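Local coordinates for odorant-binding protein (Phormia regina, PDB 5DIC) that binds long-chain fatty acids such as palmitate in a helical pocket and probably carries them as a secreted odorant-binding protein of the blowfly's oral disk, at residues K72-P75 / K81-A84; F52-G57 / A95-T100; V14-C19 / K46-C51. All blocks are in the same frame, centred on the assembly; numbering follows the deposited sequence.

Contact 1: residues K72-P75 / K81-A84; sequences KLSP and KVKA. With PLM (palmitic acid), chain B.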
loop_
_atom_site.group_PDB
_atom_site.type_symbol
_atom_site.label_atom_id
_atom_site.label_comp_id
_atom_site.label_asym_id
_atom_site.label_seq_id
_atom_site.Cartn_x
_atom_site.Cartn_y
_atom_site.Cartn_z
ATOM N N LYS A 72 0.416 -5.450 11.217
ATOM C CA LYS A 72 -0.719 -5.633 10.336
ATOM C C LYS A 72 -0.696 -6.922 9.548
ATOM O O LYS A 72 -1.756 -7.479 9.242
ATOM C CB LYS A 72 -0.925 -4.430 9.446
ATOM C CG LYS A 72 -1.302 -3.178 10.238
ATOM C CD LYS A 72 -1.557 -1.993 9.318
ATOM C CE LYS A 72 -1.821 -0.737 10.095
ATOM N NZ LYS A 72 -3.174 -0.706 10.664
ATOM N N LEU A 73 0.486 -7.409 9.161
ATOM C CA LEU A 73 0.581 -8.543 8.273
ATOM C C LEU A 73 1.020 -9.839 8.932
ATOM O O LEU A 73 0.697 -10.919 8.418
ATOM C CB LEU A 73 1.535 -8.274 7.115
ATOM C CG LEU A 73 1.204 -7.134 6.173
ATOM C CD1 LEU A 73 2.241 -7.106 5.070
ATOM C CD2 LEU A 73 -0.186 -7.294 5.590
ATOM N N SER A 74 1.746 -9.782 10.044
ATOM C CA SER A 74 2.283 -11.031 10.624
ATOM C C SER A 74 1.202 -12.035 11.033
ATOM O O SER A 74 1.371 -13.215 10.794
ATOM C CB SER A 74 3.243 -10.784 11.795
ATOM O OG SER A 74 4.424 -10.170 11.342
ATOM N N PRO A 75 0.099 -11.582 11.656
ATOM C CA PRO A 75 -0.859 -12.594 12.124
ATOM C C PRO A 75 -1.364 -13.501 11.016
ATOM O O PRO A 75 -1.491 -14.713 11.227
ATOM C CB PRO A 75 -1.950 -11.753 12.803
ATOM C CG PRO A 75 -1.186 -10.534 13.309
ATOM C CD PRO A 75 -0.226 -10.242 12.171
ATOM N N LYS A 81 7.856 -14.742 7.417
ATOM C CA LYS A 81 7.551 -14.431 6.021
ATOM C C LYS A 81 7.439 -12.919 5.764
ATOM O O LYS A 81 7.932 -12.400 4.754
ATOM C CB LYS A 81 6.293 -15.173 5.566
ATOM C CG LYS A 81 6.540 -16.686 5.524
ATOM C CD LYS A 81 5.301 -17.561 5.521
ATOM C CE LYS A 81 5.677 -19.048 5.520
ATOM N NZ LYS A 81 4.580 -19.973 5.926
ATOM N N VAL A 82 6.841 -12.206 6.705
ATOM C CA VAL A 82 6.721 -10.772 6.571
ATOM C C VAL A 82 8.098 -10.118 6.750
ATOM O O VAL A 82 8.456 -9.203 6.004
ATOM C CB VAL A 82 5.689 -10.191 7.547
ATOM C CG1 VAL A 82 5.660 -8.672 7.444
ATOM C CG2 VAL A 82 4.313 -10.737 7.202
ATOM N N LYS A 83 8.915 -10.617 7.688
ATOM C CA LYS A 83 10.289 -10.086 7.856
ATOM C C LYS A 83 11.109 -10.300 6.594
ATOM O O LYS A 83 11.878 -9.432 6.189
ATOM C CB LYS A 83 10.977 -10.748 9.056
ATOM C CG LYS A 83 10.446 -10.235 10.381
ATOM C CD LYS A 83 11.119 -10.858 11.585
ATOM C CE LYS A 83 10.656 -10.178 12.856
ATOM N NZ LYS A 83 11.253 -10.757 14.092
ATOM N N ALA A 84 10.908 -11.437 5.933
ATOM C CA ALA A 84 11.634 -11.709 4.715
ATOM C C ALA A 84 11.192 -10.749 3.607
ATOM O O ALA A 84 12.018 -10.236 2.843
ATOM C CB ALA A 84 11.436 -13.153 4.282
HETATM C C1 PLM B . -5.871 0.235 8.232
HETATM O O1 PLM B . -4.862 -0.370 8.681
HETATM O O2 PLM B . -6.072 1.441 8.460
HETATM C C2 PLM B . -6.880 -0.439 7.336
HETATM C C3 PLM B . -6.449 -1.830 6.893
HETATM C C4 PLM B . -5.333 -1.769 5.871
HETATM C C5 PLM B . -5.206 -3.129 5.208
HETATM C C6 PLM B . -3.918 -3.236 4.424
HETATM C C7 PLM B . -2.749 -3.442 5.359
HETATM C C8 PLM B . -1.567 -3.760 4.479
HETATM C C9 PLM B . -0.323 -3.373 5.241
HETATM C CA PLM B . 0.971 -3.917 4.655
HETATM C CB PLM B . 1.903 -2.885 4.055
HETATM C CC PLM B . 2.881 -3.506 3.063
HETATM C CD PLM B . 2.943 -2.698 1.767
HETATM C CE PLM B . 3.531 -1.286 1.947
HETATM C CF PLM B . 3.695 -0.575 0.591
HETATM C CG PLM B . 4.340 0.801 0.655
#
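Apolar packing between the segments 72-75 and 81-84 centres on Leu73 and Val82. The CG2 methyl of Val82 lies 3.7 Å from Leu73 CB, so it is the root of the leucine side chain that is touched, while CG, CD1 and CD2 meet the palmitate chain. Both CA-CB bonds point across the interface. Val82 holds CG1 anti to its backbone N (chi1 176°), which leaves CG2 as the branch that reaches the facing helix. Ser74 flanks the pair: its OG passes 4.0 Å from Val82 CB, a van der Waals approach, and makes a weak hydrogen bond back to Leu70 O. Only Leu73, Ser74 and Val82 meet, burying 122 Å² in all. Helices 66-77 and 79-89 are consecutive helices of the largely helical PBP/GOBP fold, joined by a short turn, and Val82 also packs on Val69, Leu70 and Phe77.

The palmitate whose carboxylate meets Lys72 is contacted in two ways. Leu73 supplies the apolar one, with CD1 3.5 Å from ligand atom CA and CD2 close to the same carbon, so its forked end straddles the middle of the alkyl chain; a second palmitate also touches Leu73. Lys72 supplies the polar one: NZ donates a hydrogen bond of 2.6 Å to carboxyl oxygen O1. Its chain runs extended as far as CE and then bends at chi4 (-76°), turning the ammonium group onto the acid head.

Contact 2: residues F52-G57 / A95-T100; sequences FFEKIG and ADRCDT. With PLM (palmitic acid), chain B.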
loop_
_atom_site.group_PDB
_atom_site.type_symbol
_atom_site.label_atom_id
_atom_site.label_comp_id
_atom_site.label_asym_id
_atom_site.label_seq_id
_atom_site.Cartn_x
_atom_site.Cartn_y
_atom_site.Cartn_z
ATOM N N PHE A 52 -2.105 6.146 0.646
ATOM C CA PHE A 52 -2.817 5.175 1.447
ATOM C C PHE A 52 -1.852 4.535 2.433
ATOM O O PHE A 52 -2.168 4.384 3.617
ATOM C CB PHE A 52 -3.501 4.171 0.534
ATOM C CG PHE A 52 -4.340 3.182 1.274
ATOM C CD1 PHE A 52 -5.658 3.480 1.589
ATOM C CD2 PHE A 52 -3.821 1.978 1.680
ATOM C CE1 PHE A 52 -6.431 2.589 2.297
ATOM C CE2 PHE A 52 -4.591 1.074 2.406
ATOM C CZ PHE A 52 -5.889 1.407 2.708
ATOM N N PHE A 53 -0.709 4.088 1.935
ATOM C CA PHE A 53 0.277 3.468 2.809
ATOM C C PHE A 53 0.863 4.388 3.841
ATOM O O PHE A 53 1.206 3.944 4.943
ATOM C CB PHE A 53 1.322 2.727 1.954
ATOM C CG PHE A 53 0.710 1.529 1.249
ATOM C CD1 PHE A 53 0.144 0.491 1.976
ATOM C CD2 PHE A 53 0.642 1.485 -0.123
ATOM C CE1 PHE A 53 -0.482 -0.559 1.336
ATOM C CE2 PHE A 53 0.036 0.438 -0.787
ATOM C CZ PHE A 53 -0.539 -0.584 -0.047
ATOM N N GLU A 54 0.929 5.669 3.515
ATOM C CA GLU A 54 1.276 6.677 4.517
ATOM C C GLU A 54 0.192 6.792 5.602
ATOM O O GLU A 54 0.487 6.795 6.800
ATOM C CB GLU A 54 1.524 8.033 3.858
ATOM C CG GLU A 54 2.762 8.091 2.993
ATOM C CD GLU A 54 2.865 9.318 2.107
ATOM O OE1 GLU A 54 1.859 10.053 1.951
ATOM O OE2 GLU A 54 3.965 9.541 1.538
ATOM N N LYS A 55 -1.077 6.889 5.175
ATOM C CA LYS A 55 -2.139 7.119 6.140
ATOM C C LYS A 55 -2.351 5.928 7.083
ATOM O O LYS A 55 -2.808 6.122 8.204
ATOM C CB LYS A 55 -3.450 7.423 5.425
ATOM C CG LYS A 55 -3.500 8.678 4.603
ATOM C CD LYS A 55 -3.257 9.951 5.373
ATOM C CE LYS A 55 -3.313 11.119 4.405
ATOM N NZ LYS A 55 -2.930 12.404 5.015
ATOM N N ILE A 56 -2.053 4.712 6.622
ATOM C CA ILE A 56 -2.171 3.562 7.519
ATOM C C ILE A 56 -0.896 3.339 8.334
ATOM O O ILE A 56 -0.852 2.386 9.108
ATOM C CB ILE A 56 -2.615 2.279 6.795
ATOM C CG1 ILE A 56 -1.544 1.730 5.856
ATOM C CG2 ILE A 56 -3.910 2.514 6.045
ATOM C CD1 ILE A 56 -1.823 0.320 5.380
ATOM N N GLY A 57 0.099 4.224 8.207
ATOM C CA GLY A 57 1.250 4.179 9.070
ATOM C C GLY A 57 2.353 3.250 8.610
ATOM O O GLY A 57 3.306 3.017 9.373
ATOM N N ALA A 95 11.201 6.778 -9.020
ATOM C CA ALA A 95 11.575 8.037 -9.692
ATOM C C ALA A 95 11.230 9.294 -8.878
ATOM O O ALA A 95 11.790 10.356 -9.102
ATOM C CB ALA A 95 10.909 8.099 -11.057
ATOM N N ASP A 96 10.271 9.160 -7.958
ATOM C CA ASP A 96 9.724 10.244 -7.144
ATOM C C ASP A 96 8.942 9.591 -5.994
ATOM O O ASP A 96 8.825 8.358 -5.953
ATOM C CB ASP A 96 8.909 11.244 -7.993
ATOM C CG ASP A 96 7.762 10.612 -8.749
ATOM O OD1 ASP A 96 7.201 9.593 -8.291
ATOM O OD2 ASP A 96 7.362 11.198 -9.796
ATOM N N ARG A 97 8.361 10.402 -5.110
ATOM C CA ARG A 97 7.614 9.878 -3.959
ATOM C C ARG A 97 6.593 8.818 -4.389
ATOM O O ARG A 97 6.477 7.728 -3.785
ATOM C CB ARG A 97 6.891 11.014 -3.239
ATOM C CG ARG A 97 5.766 10.555 -2.318
ATOM C CD ARG A 97 5.109 11.696 -1.564
ATOM N NE ARG A 97 3.877 11.286 -0.896
ATOM C CZ ARG A 97 2.656 11.496 -1.378
ATOM N NH1 ARG A 97 2.441 12.111 -2.525
ATOM N NH2 ARG A 97 1.636 11.064 -0.672
ATOM N N CYS A 98 5.802 9.150 -5.398
ATOM C CA CYS A 98 4.684 8.270 -5.766
ATOM C C CYS A 98 5.139 7.004 -6.468
ATOM O O CYS A 98 4.580 5.916 -6.260
ATOM C CB CYS A 98 3.662 9.045 -6.571
ATOM S SG CYS A 98 3.005 10.446 -5.676
ATOM N N ASP A 99 6.139 7.132 -7.313
ATOM C CA ASP A 99 6.689 5.945 -7.971
ATOM C C ASP A 99 7.404 5.029 -6.975
ATOM O O ASP A 99 7.350 3.814 -7.092
ATOM C CB ASP A 99 7.576 6.377 -9.133
ATOM C CG ASP A 99 7.998 5.230 -10.012
ATOM O OD1 ASP A 99 7.134 4.505 -10.542
ATOM O OD2 ASP A 99 9.219 5.046 -10.130
ATOM N N THR A 100 8.079 5.605 -5.988
ATOM C CA THR A 100 8.664 4.807 -4.899
ATOM C C THR A 100 7.623 4.000 -4.128
ATOM O O THR A 100 7.774 2.797 -3.944
ATOM C CB THR A 100 9.466 5.713 -3.946
ATOM O OG1 THR A 100 10.602 6.197 -4.668
ATOM C CG2 THR A 100 9.899 4.983 -2.662
HETATM C C1 PLM B . -5.871 0.235 8.232
HETATM O O1 PLM B . -4.862 -0.370 8.681
HETATM O O2 PLM B . -6.072 1.441 8.460
HETATM C C2 PLM B . -6.880 -0.439 7.336
HETATM C C3 PLM B . -6.449 -1.830 6.893
HETATM C C4 PLM B . -5.333 -1.769 5.871
HETATM C C5 PLM B . -5.206 -3.129 5.208
HETATM C C6 PLM B . -3.918 -3.236 4.424
HETATM C C7 PLM B . -2.749 -3.442 5.359
HETATM C C8 PLM B . -1.567 -3.760 4.479
HETATM C C9 PLM B . -0.323 -3.373 5.241
HETATM C CA PLM B . 0.971 -3.917 4.655
HETATM C CB PLM B . 1.903 -2.885 4.055
HETATM C CC PLM B . 2.881 -3.506 3.063
HETATM C CD PLM B . 2.943 -2.698 1.767
HETATM C CE PLM B . 3.531 -1.286 1.947
HETATM C CF PLM B . 3.695 -0.575 0.591
HETATM C CG PLM B . 4.340 0.801 0.655
#
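Glu54 and Arg97 make the direct contact, a bidentate salt bridge in which the arginine presents its side, NE and one terminal nitrogen, to the two carboxylate oxygens. Arg97 NH2 donates to Glu54 OE1 over 2.8 Å, and Arg97 NE to Glu54 OE2 over 3.0 Å. Both bonds are nearly straight, with N-H...O angles of 167° and 168°. The oxygens lie close to the guanidinium plane and are met on their syn sides, but the carboxylate is twisted by 32° against that plane, so the pairing is not fully coplanar. Two bonds to one group should restrain rotation of both ends, even though this is a surface contact.

Phe53 turns a ring face to the ligand, with palmitate CF 3.6 Å above the plane and over its centre. Ile56 CG2 comes 3.4 Å from the palmitate oxygen O2, beside the acid head.

Further out, Phe52 CD2 lies over the opposite face of the Phe53 ring, toward its rim, and Gly57, at positive phi, ends the helix in a Schellman motif. Arg97 arrives by an extended chain from CG to NE. Its NH2 also pairs with Glu23, so the guanidinium joins two carboxylates, and its side chain rests on Thr50 and Cys51. The helix bearing it is fixed at its start: Asp96, the N-cap, accepts from Asp99 N through OD1 at 2.9 Å, and Asp99 OD2 receives Ala95 N through its anti lone pair. The disulfide from Cys98 to Cys47 ties this first turn to helix 43-55. Helix 43-55 and the turn after it thus line part of the fatty-acid pocket, cross-braced by charge and disulfide, within the disulfide-linked helical fold of insect odorant-binding proteins.

Contact 3: residues V14-C19 / K46-C51; sequences VHFDEC and KCFGTC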
loop_
_atom_site.group_PDB
_atom_site.type_symbol
_atom_site.label_atom_id
_atom_site.label_comp_id
_atom_site.label_asym_id
_atom_site.label_seq_id
_atom_site.Cartn_x
_atom_site.Cartn_y
_atom_site.Cartn_z
ATOM N N VAL A 14 -12.195 5.331 5.147
ATOM C CA VAL A 14 -11.768 6.626 5.615
ATOM C C VAL A 14 -10.492 7.078 4.897
ATOM O O VAL A 14 -10.379 8.224 4.442
ATOM C CB VAL A 14 -11.555 6.619 7.136
ATOM C CG1 VAL A 14 -10.831 7.877 7.612
ATOM C CG2 VAL A 14 -12.910 6.516 7.864
ATOM N N HIS A 15 -9.495 6.204 4.820
ATOM C CA HIS A 15 -8.215 6.583 4.207
ATOM C C HIS A 15 -8.332 6.697 2.701
ATOM O O HIS A 15 -7.649 7.525 2.067
ATOM C CB HIS A 15 -7.110 5.618 4.630
ATOM C CG HIS A 15 -6.889 5.574 6.097
ATOM N ND1 HIS A 15 -6.721 6.702 6.866
ATOM C CD2 HIS A 15 -6.785 4.517 6.940
ATOM C CE1 HIS A 15 -6.512 6.342 8.124
ATOM N NE2 HIS A 15 -6.557 5.022 8.193
ATOM N N PHE A 16 -9.172 5.872 2.092
ATOM C CA PHE A 16 -9.473 5.998 0.671
ATOM C C PHE A 16 -9.953 7.430 0.372
ATOM O O PHE A 16 -9.450 8.118 -0.524
ATOM C CB PHE A 16 -10.501 4.938 0.256
ATOM C CG PHE A 16 -10.927 5.033 -1.180
ATOM C CD1 PHE A 16 -11.918 5.917 -1.569
ATOM C CD2 PHE A 16 -10.351 4.218 -2.136
ATOM C CE1 PHE A 16 -12.320 6.004 -2.898
ATOM C CE2 PHE A 16 -10.744 4.307 -3.460
ATOM C CZ PHE A 16 -11.715 5.215 -3.839
ATOM N N ASP A 17 -10.953 7.880 1.117
ATOM C CA ASP A 17 -11.484 9.215 0.909
ATOM C C ASP A 17 -10.432 10.292 1.158
ATOM O O ASP A 17 -10.325 11.269 0.391
ATOM C CB ASP A 17 -12.709 9.448 1.804
ATOM C CG ASP A 17 -13.922 8.646 1.385
ATOM O OD1 ASP A 17 -13.959 8.107 0.281
ATOM O OD2 ASP A 17 -14.865 8.583 2.184
ATOM N N GLU A 18 -9.634 10.123 2.208
ATOM C CA GLU A 18 -8.586 11.092 2.494
ATOM C C GLU A 18 -7.623 11.209 1.321
ATOM O O GLU A 18 -7.199 12.305 0.961
ATOM C CB GLU A 18 -7.770 10.671 3.724
ATOM C CG GLU A 18 -8.475 10.842 5.051
ATOM C CD GLU A 18 -7.811 10.083 6.189
ATOM O OE1 GLU A 18 -6.934 9.220 5.953
ATOM O OE2 GLU A 18 -8.198 10.358 7.352
ATOM N N CYS A 19 -7.228 10.079 0.764
ATOM C CA CYS A 19 -6.217 10.081 -0.287
ATOM C C CYS A 19 -6.721 10.483 -1.642
ATOM O O CYS A 19 -5.997 11.098 -2.433
ATOM C CB CYS A 19 -5.542 8.737 -0.290
ATOM S SG CYS A 19 -4.496 8.504 1.177
ATOM N N LYS A 46 -0.769 6.081 -8.584
ATOM C CA LYS A 46 0.426 5.793 -7.797
ATOM C C LYS A 46 0.511 6.690 -6.573
ATOM O O LYS A 46 0.873 6.236 -5.482
ATOM C CB LYS A 46 1.686 5.972 -8.654
ATOM C CG LYS A 46 1.802 4.979 -9.803
ATOM C CD LYS A 46 3.149 5.202 -10.520
ATOM C CE LYS A 46 3.398 4.313 -11.701
ATOM N NZ LYS A 46 4.723 4.717 -12.274
ATOM N N CYS A 47 0.179 7.962 -6.739
ATOM C CA CYS A 47 0.176 8.832 -5.578
ATOM C C CYS A 47 -0.895 8.453 -4.567
ATOM O O CYS A 47 -0.644 8.480 -3.369
ATOM C CB CYS A 47 -0.020 10.273 -5.976
ATOM S SG CYS A 47 1.388 11.031 -6.828
ATOM N N PHE A 48 -2.085 8.075 -5.057
ATOM C CA PHE A 48 -3.106 7.555 -4.157
ATOM C C PHE A 48 -2.572 6.398 -3.313
ATOM O O PHE A 48 -2.770 6.370 -2.103
ATOM C CB PHE A 48 -4.329 7.067 -4.953
ATOM C CG PHE A 48 -5.311 6.339 -4.073
ATOM C CD1 PHE A 48 -5.186 4.989 -3.889
ATOM C CD2 PHE A 48 -6.292 7.010 -3.372
ATOM C CE1 PHE A 48 -5.994 4.310 -2.994
ATOM C CE2 PHE A 48 -7.115 6.356 -2.497
ATOM C CZ PHE A 48 -6.968 5.007 -2.297
ATOM N N GLY A 49 -1.931 5.439 -3.958
ATOM C CA GLY A 49 -1.466 4.266 -3.229
ATOM C C GLY A 49 -0.424 4.652 -2.206
ATOM O O GLY A 49 -0.445 4.163 -1.092
ATOM N N THR A 50 0.510 5.524 -2.606
ATOM C CA THR A 50 1.507 6.023 -1.669
ATOM C C THR A 50 0.873 6.682 -0.468
ATOM O O THR A 50 1.221 6.399 0.684
ATOM C CB THR A 50 2.475 6.948 -2.423
ATOM O OG1 THR A 50 3.131 6.222 -3.469
ATOM C CG2 THR A 50 3.532 7.499 -1.555
ATOM N N CYS A 51 -0.077 7.569 -0.745
ATOM C CA CYS A 51 -0.841 8.202 0.315
ATOM C C CYS A 51 -1.501 7.182 1.236
ATOM O O CYS A 51 -1.479 7.328 2.453
ATOM C CB CYS A 51 -1.890 9.136 -0.290
ATOM S SG CYS A 51 -3.004 9.935 0.849
#
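Phe16 and Phe48 both hold CG anti to the backbone N, which swings each ring toward the facing helix. The cysteines differ: Cys19 keeps SG beside its own N, whereas Cys51 sends SG anti to it (chi1 176°), and the two sulfurs meet in a disulfide of 2.1 Å from Cys19 SG to Cys51 SG. It is one of three in the chain, the interlocked set known from insect odorant-binding proteins, and joins helix 6-22 to helix 43-55. The rings form an offset edge-to-face pair, the edge of Phe48 directed at the face of Phe16, with centroids 5.3 Å apart and planes at 63°. The closest atoms are Phe48 CZ and Phe16 CD2, at 3.5 Å. Phe48 also packs against the disulfide, its CE2 lying 3.6 Å from Cys19 CB, while the backbone Phe16 O meets its rim in the ring plane. Within helix 6-22, His15 ND1 gives a nearly straight hydrogen bond of 2.7 Å to Glu18 OE1, approaching from above the carboxylate plane.

The segment axes pass 9.4 Å apart, with N-to-C directions at 133°. Leu33 of helix 27-34 packs on both phenylalanines, and Cys47, in the turn before Cys51, is bonded to Cys98 of helix 97-113.

How the contacts relate
Contacts 2 and 3 share helix 43-55 and have centres 9 Å apart; the Cys47-Cys98 disulfide and the Lys46-Asp99 salt bridge run directly between them. Their chemistry differs with their place: contact 3 is buried and relies on a disulfide and aromatic packing, whereas contact 2 is at the surface and relies on paired charges. Contact 1 is also buried, but its centre lies about 14 Å from the chain's centre, on the opposite side from contact 3, and it joins neighbouring helices by aliphatic packing without a covalent link. It meets contact 2 where Lys72 CE packs against Ile56 O, and these two contacts touch the same palmitate from different helices.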